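Local coordinates for protein oxygenase-reductase (Streptomyces fradiae, PDB 4OSP) that reduces the C-6 ketone of angucyclinones with NADPH in urdamycin biosynthesis, through the C-terminal short-chain dehydrogenase/reductase domain of a longer protein, at residues I28-A33 / A54-A59; R67-L72 / K93-A98. All coordinates share one frame; numbering follows the deposited sequence.

Interactions 1 and 2 illustrate how a Rossmann fold is built from successive beta-alpha units, and they follow each other in series along the chain. Interaction 1 sets helix 27-38 beside helix 51-63; interaction 2 then joins strand 67-72 to the end of helix 80-96. They lie about 14 Å apart, centre to centre. Helix 51-63 leads into strand 67-72 and packs on it: Val58 rests against the backbone of Ala68 to Ser70, and Asp55 OD1 probably hydrogen-bonds Ser70 OG at 2.9 Å. Ala68 and Ser70 face helix 51-63 while Phe69 and Val71 face helix 80-96, so at strand 67-72 the two helices lie on opposite faces of the sheet. Of the two contacts, only interaction 1 adjoins the NADP(+) site.

Interaction 1: I28-A33 / A54-A59; sequences IGRATA and ADETVA
Thr57 OG1 is the polar atom around which this contact gathers: its one hydrogen is within weak bonding distance of two carbonyl oxygens, Ala53 O and Ser24 O, which can only share it or take it in turn. The same oxygen lies over one face of the Arg30 guanidinium, 3.7 Å above the plane and displaced toward the rim, an approach that is packing alone. Arg30 bridges the gap because CG stands opposite the backbone N (chi1 -180°) and the chain runs extended as far as NE, sliding past Thr57. At the guanidinium edge Glu56 takes over. Its CG lies 3.4 Å from Arg30 NH2, near the guanidinium plane, while its OE1 makes a long salt bridge of 3.7 Å to the same nitrogen. With the carboxylate turned 60° from the guanidinium, the two ions do not form a flat paired bridge; the methylene carbons of Glu56 come closer to NH2 than the carboxylate oxygen does. Arg26, an NADP(+)-binding residue, brings a second positive charge close to Arg30 NH1, which Glu56 may partly offset. Further along helix 27-38, Ala33 CB meets Thr57 CG2 at 4.3 Å. At closest approach the axes of the two short segments are 10.3 Å apart, at 29°, a gap spanned mainly by Arg30 meeting Thr57. Helix 27-38, whose Ile28 belongs to the NADP(+) site, also packs against helix 231-242. Helices 27-38 and 51-63 are successive helices of the Rossmann fold, side by side on strand 42-47, which connects them in the chain: Ala33 and Thr57 touch its Val43 and Val45, respectively.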
# COMPACT_ATOMS: atom_id res chain seq x y z
N ILE B 28 -20.79 -12.82 -9.23
CA ILE B 28 -19.61 -13.29 -8.48
C ILE B 28 -19.98 -14.26 -7.34
O ILE B 28 -19.36 -15.32 -7.20
CB ILE B 28 -18.76 -12.11 -7.93
CG1 ILE B 28 -18.01 -11.42 -9.08
CG2 ILE B 28 -17.78 -12.59 -6.86
CD1 ILE B 28 -17.59 -9.98 -8.77
N GLY B 29 -20.99 -13.91 -6.56
CA GLY B 29 -21.47 -14.80 -5.49
C GLY B 29 -21.81 -16.17 -6.02
O GLY B 29 -21.30 -17.20 -5.53
N ARG B 30 -22.67 -16.19 -7.04
CA ARG B 30 -23.10 -17.43 -7.68
C ARG B 30 -21.93 -18.32 -8.09
O ARG B 30 -21.88 -19.50 -7.74
CB ARG B 30 -24.02 -17.13 -8.88
CG ARG B 30 -24.53 -18.36 -9.60
CD ARG B 30 -25.51 -18.00 -10.72
NE ARG B 30 -26.40 -19.13 -10.99
CZ ARG B 30 -27.66 -19.02 -11.43
NH1 ARG B 30 -28.18 -17.82 -11.68
NH2 ARG B 30 -28.40 -20.12 -11.63
N ALA B 31 -20.98 -17.76 -8.83
CA ALA B 31 -19.83 -18.53 -9.33
C ALA B 31 -18.95 -19.03 -8.18
O ALA B 31 -18.38 -20.15 -8.26
CB ALA B 31 -19.02 -17.71 -10.31
N THR B 32 -18.83 -18.22 -7.13
CA THR B 32 -18.07 -18.60 -5.95
C THR B 32 -18.69 -19.81 -5.28
O THR B 32 -17.99 -20.80 -4.99
CB THR B 32 -17.95 -17.44 -4.94
OG1 THR B 32 -17.28 -16.33 -5.55
CG2 THR B 32 -17.17 -17.89 -3.71
N ALA B 33 -20.01 -19.75 -5.05
CA ALA B 33 -20.74 -20.88 -4.49
C ALA B 33 -20.53 -22.14 -5.34
O ALA B 33 -20.27 -23.23 -4.81
CB ALA B 33 -22.22 -20.55 -4.33
N ALA B 54 -31.95 -18.44 -5.97
CA ALA B 54 -31.11 -19.16 -5.03
C ALA B 54 -31.22 -20.67 -5.24
O ALA B 54 -30.21 -21.39 -5.21
CB ALA B 54 -31.46 -18.79 -3.60
N ASP B 55 -32.44 -21.14 -5.48
CA ASP B 55 -32.69 -22.55 -5.78
C ASP B 55 -32.09 -22.98 -7.11
O ASP B 55 -31.74 -24.15 -7.29
CB ASP B 55 -34.20 -22.85 -5.73
CG ASP B 55 -34.76 -22.77 -4.33
OD1 ASP B 55 -34.01 -23.08 -3.37
OD2 ASP B 55 -35.93 -22.38 -4.16
N GLU B 56 -31.93 -22.04 -8.03
CA GLU B 56 -31.27 -22.32 -9.31
C GLU B 56 -29.77 -22.62 -9.14
O GLU B 56 -29.24 -23.57 -9.76
CB GLU B 56 -31.49 -21.16 -10.27
CG GLU B 56 -31.43 -21.55 -11.74
CD GLU B 56 -31.82 -20.42 -12.68
OE1 GLU B 56 -31.93 -19.25 -12.22
OE2 GLU B 56 -32.03 -20.69 -13.89
N THR B 57 -29.09 -21.83 -8.30
CA THR B 57 -27.69 -22.08 -7.97
C THR B 57 -27.53 -23.45 -7.32
O THR B 57 -26.61 -24.22 -7.66
CB THR B 57 -27.15 -21.04 -6.97
OG1 THR B 57 -27.47 -19.72 -7.44
CG2 THR B 57 -25.64 -21.19 -6.81
N VAL B 58 -28.42 -23.73 -6.38
CA VAL B 58 -28.44 -25.00 -5.68
C VAL B 58 -28.59 -26.14 -6.68
O VAL B 58 -27.81 -27.11 -6.66
CB VAL B 58 -29.55 -25.03 -4.60
CG1 VAL B 58 -29.83 -26.45 -4.12
CG2 VAL B 58 -29.16 -24.13 -3.45
N ALA B 59 -29.55 -26.00 -7.59
CA ALA B 59 -29.77 -26.98 -8.66
C ALA B 59 -28.52 -27.19 -9.51
O ALA B 59 -28.14 -28.32 -9.80
CB ALA B 59 -30.96 -26.58 -9.52

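Interaction 2: R67-L72 / K93-A98; sequences RAFSVL and KERTDA
Phe69 and Arg95 join strand 67-72 to the C-terminal turn of helix 80-96, part of the alternating beta-alpha succession of the Rossmann fold. The main contact is an offset one. The Arg95 guanidinium lies nearly parallel to the Phe69 ring (16°), but its centre is over Phe69 CB, 3.4 Å from the guanidinium plane, and NH1 alone reaches over the rim of the ring, 3.8 Å above the ring plane. The ring also touches Leu92 of the same helix and Leu42 and Ala44 of strand 42-47.

Among charged groups, the two arginines meet through Arg67 NH2 and the methylenes of Arg95, with NH2 3.8 Å from Arg95 CG. The like charges come within 4.4 Å, Arg67 NH2 to Arg95 NE, with the guanidinium planes 41° apart and no bond between them.

Hydrogen bonds fix the rotation of the Arg95 guanidinium at both terminal nitrogens. NH1 donates to the backbone O of Gly91, one turn earlier in its own helix. Across to the strand the link is indirect: Arg95 NH2 gives a hydrogen to a water 3.1 Å away, and that water donates in turn to Ala68 O at 2.9 Å.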
# COMPACT_ATOMS: atom_id res chain seq x y z
N ARG B 67 -23.20 -30.46 -3.23
CA ARG B 67 -24.22 -30.31 -2.17
C ARG B 67 -24.40 -28.83 -1.83
O ARG B 67 -23.42 -28.10 -1.64
CB ARG B 67 -23.80 -31.08 -0.92
CG ARG B 67 -23.59 -32.58 -1.12
CD ARG B 67 -24.90 -33.29 -1.43
NE ARG B 67 -25.98 -32.94 -0.51
CZ ARG B 67 -26.08 -33.38 0.74
NH1 ARG B 67 -25.16 -34.21 1.23
NH2 ARG B 67 -27.09 -33.01 1.51
N ALA B 68 -25.66 -28.39 -1.76
CA ALA B 68 -25.98 -27.00 -1.43
C ALA B 68 -27.42 -26.85 -0.93
O ALA B 68 -28.27 -27.70 -1.18
CB ALA B 68 -25.75 -26.10 -2.64
N PHE B 69 -27.68 -25.77 -0.20
CA PHE B 69 -29.05 -25.38 0.15
C PHE B 69 -29.22 -23.87 0.14
O PHE B 69 -28.25 -23.13 0.32
CB PHE B 69 -29.50 -26.00 1.49
CG PHE B 69 -28.73 -25.51 2.70
CD1 PHE B 69 -27.51 -26.07 3.05
CD2 PHE B 69 -29.26 -24.51 3.51
CE1 PHE B 69 -26.81 -25.63 4.17
CE2 PHE B 69 -28.57 -24.07 4.64
CZ PHE B 69 -27.34 -24.63 4.97
N SER B 70 -30.44 -23.39 -0.06
CA SER B 70 -30.68 -21.96 -0.07
C SER B 70 -31.04 -21.39 1.31
O SER B 70 -31.52 -22.10 2.19
CB SER B 70 -31.71 -21.57 -1.13
OG SER B 70 -32.98 -22.12 -0.85
N VAL B 71 -30.77 -20.10 1.48
CA VAL B 71 -31.03 -19.40 2.72
C VAL B 71 -31.54 -18.00 2.37
O VAL B 71 -30.88 -17.25 1.65
CB VAL B 71 -29.74 -19.31 3.58
CG1 VAL B 71 -29.85 -18.19 4.60
CG2 VAL B 71 -29.47 -20.64 4.27
N LEU B 72 -32.72 -17.67 2.87
CA LEU B 72 -33.34 -16.38 2.62
C LEU B 72 -33.16 -15.48 3.84
O LEU B 72 -33.47 -15.87 4.97
CB LEU B 72 -34.83 -16.56 2.33
CG LEU B 72 -35.56 -15.52 1.47
CD1 LEU B 72 -34.79 -15.23 0.18
CD2 LEU B 72 -36.97 -16.00 1.15
N LYS B 93 -27.25 -28.29 10.24
CA LYS B 93 -27.52 -29.38 11.19
C LYS B 93 -28.21 -30.57 10.50
O LYS B 93 -27.85 -31.72 10.74
CB LYS B 93 -28.39 -28.86 12.35
CG LYS B 93 -28.65 -29.84 13.48
CD LYS B 93 -27.36 -30.16 14.25
CE LYS B 93 -27.65 -30.76 15.61
NZ LYS B 93 -26.39 -30.84 16.40
N GLU B 94 -29.20 -30.27 9.66
CA GLU B 94 -29.92 -31.30 8.90
C GLU B 94 -29.03 -32.17 8.02
O GLU B 94 -29.25 -33.37 7.88
CB GLU B 94 -30.98 -30.67 8.02
CG GLU B 94 -32.18 -30.14 8.77
CD GLU B 94 -33.30 -29.78 7.82
OE1 GLU B 94 -33.28 -30.28 6.67
OE2 GLU B 94 -34.20 -29.00 8.23
N ARG B 95 -28.03 -31.55 7.39
CA ARG B 95 -27.23 -32.25 6.40
C ARG B 95 -25.92 -32.81 6.93
O ARG B 95 -25.31 -33.67 6.30
CB ARG B 95 -26.98 -31.35 5.19
CG ARG B 95 -28.26 -30.99 4.45
CD ARG B 95 -28.12 -29.76 3.59
NE ARG B 95 -29.35 -29.50 2.85
CZ ARG B 95 -30.41 -28.86 3.34
NH1 ARG B 95 -30.38 -28.36 4.57
NH2 ARG B 95 -31.48 -28.69 2.59
N THR B 96 -25.49 -32.36 8.11
CA THR B 96 -24.18 -32.76 8.63
C THR B 96 -24.23 -33.25 10.07
O THR B 96 -23.29 -33.90 10.52
CB THR B 96 -23.17 -31.59 8.60
OG1 THR B 96 -23.72 -30.48 9.32
CG2 THR B 96 -22.85 -31.17 7.17
N ASP B 97 -25.29 -32.90 10.79
CA ASP B 97 -25.38 -33.14 12.24
C ASP B 97 -24.54 -32.15 13.07
O ASP B 97 -24.38 -32.32 14.28
CB ASP B 97 -25.01 -34.59 12.60
CG ASP B 97 -26.19 -35.54 12.47
OD1 ASP B 97 -27.17 -35.39 13.24
OD2 ASP B 97 -26.13 -36.45 11.61
N ALA B 98 -24.02 -31.12 12.41
CA ALA B 98 -23.21 -30.11 13.08
C ALA B 98 -23.55 -28.73 12.52
O ALA B 98 -24.17 -28.62 11.46
CB ALA B 98 -21.73 -30.41 12.92
O HOH W 1 -30.94 -28.48 -0.43